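Side-chain contacts in probable glutaminase ybaS (PDB 1U60), which catalyses the hydrolysis of L-glutamine to L-glutamate and ammonium: residues Lys6-Gln9 with Ala10-Ala14; Leu205-Leu208 with Gly209-Ala213. All blocks are in the same frame, centred on the assembly; numbering follows the deposited sequence.

From the N terminus, interaction 1 comes first, on helix 4-18, and interaction 2 follows nearly two hundred residues later on helix 202-213. Each joins neighbouring turns of its own helix, so neither closes a long loop; they lie in series, neither nesting nor crossing, with centres about 18 Å apart and without contact. What relates them is the five-stranded antiparallel sheet. Leu-7 and Val-11 rest on Val-43, Ile-45 and Thr-47, whereas Ala-206, Thr-207 and Ala-210 rest on Val-46. The alternation along strand 42-47 indicates that the two helices cover opposite faces of the sheet.

Interaction 1: Lys6-Gln9 with Ala10-Ala14; sequences KLQQ and AVDQA
Gln-8 lays the aliphatic part of its side chain beside the carboxylate of Asp-12, one turn further along the helix, with Gln-8 CG 3.6 Å from Asp-12 OD2. Its chain sets out with CG anti to the backbone N (chi1 -178°) and bends at chi2, which sets the amide alongside the carboxylate, the two planes turned 48° apart. The same carboxylate sits close to the backbone: Asp-12 CG is 3.2 Å from Gln-8 O, the carbonyl that accepts the Asp-12 N-H at 3.0 Å and 166°. Four such i to i+4 bonds, from Ala-10 to Gln-13, identify a regular alpha-helix. This is the N-terminal helix 4-18 of the glutaminase fold, set against the antiparallel sheet next to the C-terminal helix 290-303, where Leu-7 and Ala-10 meet Leu-303. On the buried side Val-11 straddles the preceding turn, its CG1 3.9 Å from Leu-7 O and its CG2 3.4 Å from Gln-8 O. Beside it, the Ala-10 methyl leans on the backbone, CB lying 3.4 Å from Lys-6 O. Across the exposed side, Gln-13 runs its methylene past a carbonyl, bringing CG to a tight 3.0 Å from Gln-9 O.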
ATOM      1  N   LYS A   6     -17.936   0.021 -24.316  1.00 20.33           N
ATOM      2  CA  LYS A   6     -17.830   0.583 -22.955  1.00 20.60           C
ATOM      3  C   LYS A   6     -16.418   1.107 -22.683  1.00 18.77           C
ATOM      4  O   LYS A   6     -16.250   2.131 -22.038  1.00 18.16           O
ATOM      5  CB  LYS A   6     -18.260  -0.413 -21.874  1.00 21.16           C
ATOM      6  CG  LYS A   6     -19.758  -0.618 -21.816  1.00 25.73           C
ATOM      7  CD  LYS A   6     -20.164  -1.692 -20.850  1.00 31.04           C
ATOM      8  CE  LYS A   6     -21.714  -1.727 -20.684  1.00 33.84           C
ATOM      9  NZ  LYS A   6     -22.185  -3.119 -20.346  1.00 36.72           N
ATOM     10  N   LEU A   7     -15.399   0.430 -23.207  1.00 17.81           N
ATOM     11  CA  LEU A   7     -14.017   0.866 -22.979  1.00 17.14           C
ATOM     12  C   LEU A   7     -13.708   2.167 -23.719  1.00 16.39           C
ATOM     13  O   LEU A   7     -13.133   3.098 -23.153  1.00 15.32           O
ATOM     14  CB  LEU A   7     -13.034  -0.233 -23.400  1.00 16.77           C
ATOM     15  CG  LEU A   7     -12.606  -1.257 -22.335  1.00 18.91           C
ATOM     16  CD1 LEU A   7     -13.668  -1.827 -21.506  1.00 19.56           C
ATOM     17  CD2 LEU A   7     -11.829  -2.357 -23.040  1.00 16.47           C
ATOM     18  N   GLN A   8     -14.136   2.268 -24.984  1.00 14.65           N
ATOM     19  CA  GLN A   8     -13.931   3.488 -25.711  1.00 14.43           C
ATOM     20  C   GLN A   8     -14.747   4.616 -25.054  1.00 14.40           C
ATOM     21  O   GLN A   8     -14.270   5.722 -24.943  1.00 13.72           O
ATOM     22  CB  GLN A   8     -14.303   3.343 -27.183  1.00 14.46           C
ATOM     23  CG  GLN A   8     -14.022   4.630 -27.953  1.00 14.27           C
ATOM     24  CD  GLN A   8     -12.530   4.877 -28.154  1.00 16.21           C
ATOM     25  OE1 GLN A   8     -12.009   5.953 -27.863  1.00 16.74           O
ATOM     26  NE2 GLN A   8     -11.849   3.885 -28.653  1.00 13.92           N
ATOM     27  N   GLN A   9     -15.962   4.315 -24.594  1.00 15.65           N
ATOM     28  CA  GLN A   9     -16.774   5.318 -23.893  1.00 16.46           C
ATOM     29  C   GLN A   9     -16.121   5.813 -22.632  1.00 14.97           C
ATOM     30  O   GLN A   9     -16.206   6.979 -22.305  1.00 14.33           O
ATOM     31  CB  GLN A   9     -18.160   4.776 -23.500  1.00 17.31           C
ATOM     32  CG  GLN A   9     -19.157   4.679 -24.634  1.00 23.82           C
ATOM     33  CD  GLN A   9     -20.487   4.100 -24.171  1.00 31.39           C
ATOM     34  OE1 GLN A   9     -20.869   4.275 -22.987  1.00 35.93           O
ATOM     35  NE2 GLN A   9     -21.205   3.426 -25.088  1.00 35.18           N
ATOM     36  N   ALA A  10     -15.488   4.908 -21.897  1.00 14.51           N
ATOM     37  CA  ALA A  10     -14.805   5.270 -20.673  1.00 13.58           C
ATOM     38  C   ALA A  10     -13.657   6.215 -20.910  1.00 12.33           C
ATOM     39  O   ALA A  10     -13.577   7.208 -20.222  1.00 11.96           O
ATOM     40  CB  ALA A  10     -14.354   4.030 -19.906  1.00 14.18           C
ATOM     41  N   VAL A  11     -12.772   5.962 -21.897  1.00 12.66           N
ATOM     42  CA  VAL A  11     -11.688   6.897 -22.152  1.00 12.42           C
ATOM     43  C   VAL A  11     -12.214   8.223 -22.741  1.00 13.24           C
ATOM     44  O   VAL A  11     -11.670   9.270 -22.428  1.00 12.30           O
ATOM     45  CB  VAL A  11     -10.522   6.370 -23.085  1.00 14.02           C
ATOM     46  CG1 VAL A  11      -9.876   5.125 -22.455  1.00 12.44           C
ATOM     47  CG2 VAL A  11     -10.965   6.080 -24.463  1.00 15.17           C
ATOM     48  N   ASP A  12     -13.211   8.149 -23.620  1.00 13.54           N
ATOM     49  CA  ASP A  12     -13.875   9.366 -24.140  1.00 14.35           C
ATOM     50  C   ASP A  12     -14.465  10.260 -23.057  1.00 14.23           C
ATOM     51  O   ASP A  12     -14.213  11.473 -23.028  1.00 14.03           O
ATOM     52  CB  ASP A  12     -14.968   8.991 -25.166  1.00 14.42           C
ATOM     53  CG  ASP A  12     -14.368   8.531 -26.510  1.00 17.03           C
ATOM     54  OD1 ASP A  12     -13.147   8.647 -26.705  1.00 17.57           O
ATOM     55  OD2 ASP A  12     -15.063   8.074 -27.435  1.00 19.31           O
ATOM     56  N   GLN A  13     -15.210   9.672 -22.142  1.00 15.02           N
ATOM     57  CA  GLN A  13     -15.814  10.439 -21.047  1.00 16.44           C
ATOM     58  C   GLN A  13     -14.784  10.972 -20.063  1.00 15.95           C
ATOM     59  O   GLN A  13     -14.909  12.097 -19.573  1.00 14.60           O
ATOM     60  CB  GLN A  13     -16.877   9.592 -20.349  1.00 17.97           C
ATOM     61  CG  GLN A  13     -17.996   9.211 -21.336  1.00 24.22           C
ATOM     62  CD  GLN A  13     -19.192   8.482 -20.726  1.00 31.16           C
ATOM     63  OE1 GLN A  13     -19.182   8.107 -19.543  1.00 36.77           O
ATOM     64  NE2 GLN A  13     -20.237   8.283 -21.546  1.00 32.51           N
ATOM     65  N   ALA A  14     -13.743  10.194 -19.765  1.00 14.17           N
ATOM     66  CA  ALA A  14     -12.696  10.723 -18.900  1.00 13.81           C
ATOM     67  C   ALA A  14     -12.000  11.938 -19.509  1.00 12.93           C
ATOM     68  O   ALA A  14     -11.655  12.874 -18.801  1.00 11.80           O
ATOM     69  CB  ALA A  14     -11.642   9.625 -18.585  1.00 13.25           C
TER

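Interaction 2: Leu205-Leu208 with Gly209-Ala213; sequences LATL and GATLA
Leu-212 packs back on Leu-208, the residue one turn earlier in the alpha-helix 202-213 of the beta-lactamase-like glutaminase fold, and can be followed outward atom by atom. Its CB stands 3.9 Å from Leu-208 O, and CG comes closer, to 3.5 Å from that same oxygen. At the tip, Leu-212 CD1 lies 3.9 Å from Leu-208 O and meets Leu-208 CD1 at 4.3 Å, a methyl-to-methyl contact. Leu-212 places CG anti to its carbonyl carbon (chi1 -63°), which carries the branch back along the helix; the trans chi1 of Leu-208 (165°) swings its branch beside its own carbonyl carbon, toward the following turn, where CD1 meets that methyl. This leucine pair faces the five-stranded antiparallel sheet, Leu-208 touching Leu-267 and Leu-212 touching Val-269 of strand 265-270. All the touching residues are buried. On another side of the helix Ala-210 offers just a methyl, with CB 3.5 Å from Ala-206 O, and it packs on Val-46 of strand 42-47. The threonines turn their hydroxyls to main-chain oxygens: Thr-207 OG1 bonds to Ile-203 O, and Thr-211 OG1 bonds to Leu-146 O. The backbone N of Thr-211 binds Thr-207 O at 2.8 Å, with an N-H...O angle of 153°. Thr-211 OG1 also lies 3.1 Å from Thr-207 O, but Leu-146 O competes for its single proton, so whether this pair also bonds is not settled.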
ATOM      1  N   LEU A 205       2.694   4.021 -22.581  1.00  7.51           N
ATOM      2  CA  LEU A 205       2.582   3.919 -21.117  1.00  7.61           C
ATOM      3  C   LEU A 205       1.537   2.914 -20.691  1.00  7.35           C
ATOM      4  O   LEU A 205       1.785   2.097 -19.801  1.00  7.02           O
ATOM      5  CB  LEU A 205       2.354   5.279 -20.503  1.00  7.89           C
ATOM      6  CG  LEU A 205       2.238   5.386 -18.987  1.00  8.51           C
ATOM      7  CD1 LEU A 205       3.497   4.759 -18.356  1.00 10.38           C
ATOM      8  CD2 LEU A 205       2.076   6.811 -18.501  1.00  8.76           C
ATOM      9  N   ALA A 206       0.370   2.963 -21.318  1.00  7.85           N
ATOM     10  CA  ALA A 206      -0.676   1.991 -21.062  1.00  8.06           C
ATOM     11  C   ALA A 206      -0.262   0.586 -21.401  1.00  8.09           C
ATOM     12  O   ALA A 206      -0.702  -0.355 -20.765  1.00  8.39           O
ATOM     13  CB  ALA A 206      -1.986   2.361 -21.770  1.00  9.17           C
ATOM     14  N   THR A 207       0.626   0.434 -22.397  1.00  7.36           N
ATOM     15  CA  THR A 207       1.163  -0.866 -22.742  1.00  8.21           C
ATOM     16  C   THR A 207       2.051  -1.447 -21.644  1.00  7.62           C
ATOM     17  O   THR A 207       1.970  -2.629 -21.355  1.00  8.41           O
ATOM     18  CB  THR A 207       1.941  -0.755 -24.055  1.00  6.69           C
ATOM     19  OG1 THR A 207       1.070  -0.314 -25.112  1.00  9.22           O
ATOM     20  CG2 THR A 207       2.445  -2.115 -24.459  1.00  9.72           C
ATOM     21  N   LEU A 208       2.910  -0.611 -21.041  1.00  8.56           N
ATOM     22  CA  LEU A 208       3.677  -1.016 -19.858  1.00  7.07           C
ATOM     23  C   LEU A 208       2.702  -1.564 -18.824  1.00  8.32           C
ATOM     24  O   LEU A 208       2.928  -2.659 -18.281  1.00  8.48           O
ATOM     25  CB  LEU A 208       4.447   0.158 -19.296  1.00  6.96           C
ATOM     26  CG  LEU A 208       5.042   0.031 -17.860  1.00  9.58           C
ATOM     27  CD1 LEU A 208       5.977  -1.166 -17.708  1.00 12.36           C
ATOM     28  CD2 LEU A 208       5.750   1.284 -17.425  1.00 10.68           C
ATOM     29  N   GLY A 209       1.619  -0.844 -18.579  1.00  7.29           N
ATOM     30  CA  GLY A 209       0.586  -1.320 -17.661  1.00  7.66           C
ATOM     31  C   GLY A 209      -0.039  -2.655 -18.044  1.00  8.46           C
ATOM     32  O   GLY A 209      -0.265  -3.501 -17.181  1.00  9.79           O
ATOM     33  N   ALA A 210      -0.322  -2.829 -19.339  1.00  8.38           N
ATOM     34  CA  ALA A 210      -0.960  -4.003 -19.844  1.00  7.72           C
ATOM     35  C   ALA A 210      -0.013  -5.216 -19.784  1.00  7.19           C
ATOM     36  O   ALA A 210      -0.443  -6.325 -19.526  1.00  8.16           O
ATOM     37  CB  ALA A 210      -1.441  -3.794 -21.229  1.00  7.78           C
ATOM     38  N   THR A 211       1.270  -4.981 -19.946  1.00  8.53           N
ATOM     39  CA  THR A 211       2.245  -6.050 -19.822  1.00  8.87           C
ATOM     40  C   THR A 211       2.227  -6.568 -18.383  1.00  8.49           C
ATOM     41  O   THR A 211       2.232  -7.785 -18.145  1.00  8.21           O
ATOM     42  CB  THR A 211       3.624  -5.577 -20.245  1.00 10.08           C
ATOM     43  OG1 THR A 211       3.608  -5.203 -21.649  1.00  9.81           O
ATOM     44  CG2 THR A 211       4.626  -6.710 -20.046  1.00 11.65           C
ATOM     45  N   LEU A 212       2.164  -5.648 -17.418  1.00  8.11           N
ATOM     46  CA  LEU A 212       2.086  -6.047 -16.037  1.00  8.88           C
ATOM     47  C   LEU A 212       0.727  -6.705 -15.782  1.00  8.82           C
ATOM     48  O   LEU A 212       0.651  -7.762 -15.122  1.00 10.82           O
ATOM     49  CB  LEU A 212       2.313  -4.839 -15.159  1.00  9.65           C
ATOM     50  CG  LEU A 212       3.670  -4.145 -15.235  1.00  7.09           C
ATOM     51  CD1 LEU A 212       3.667  -2.800 -14.434  1.00  8.39           C
ATOM     52  CD2 LEU A 212       4.817  -5.076 -14.762  1.00  7.85           C
ATOM     53  N   ALA A 213      -0.368  -6.142 -16.302  1.00  8.49           N
ATOM     54  CA  ALA A 213      -1.687  -6.732 -16.063  1.00  8.73           C
ATOM     55  C   ALA A 213      -1.781  -8.183 -16.613  1.00  9.56           C
ATOM     56  O   ALA A 213      -2.488  -9.005 -16.042  1.00 10.52           O
ATOM     57  CB  ALA A 213      -2.817  -5.857 -16.689  1.00  9.77           C
TER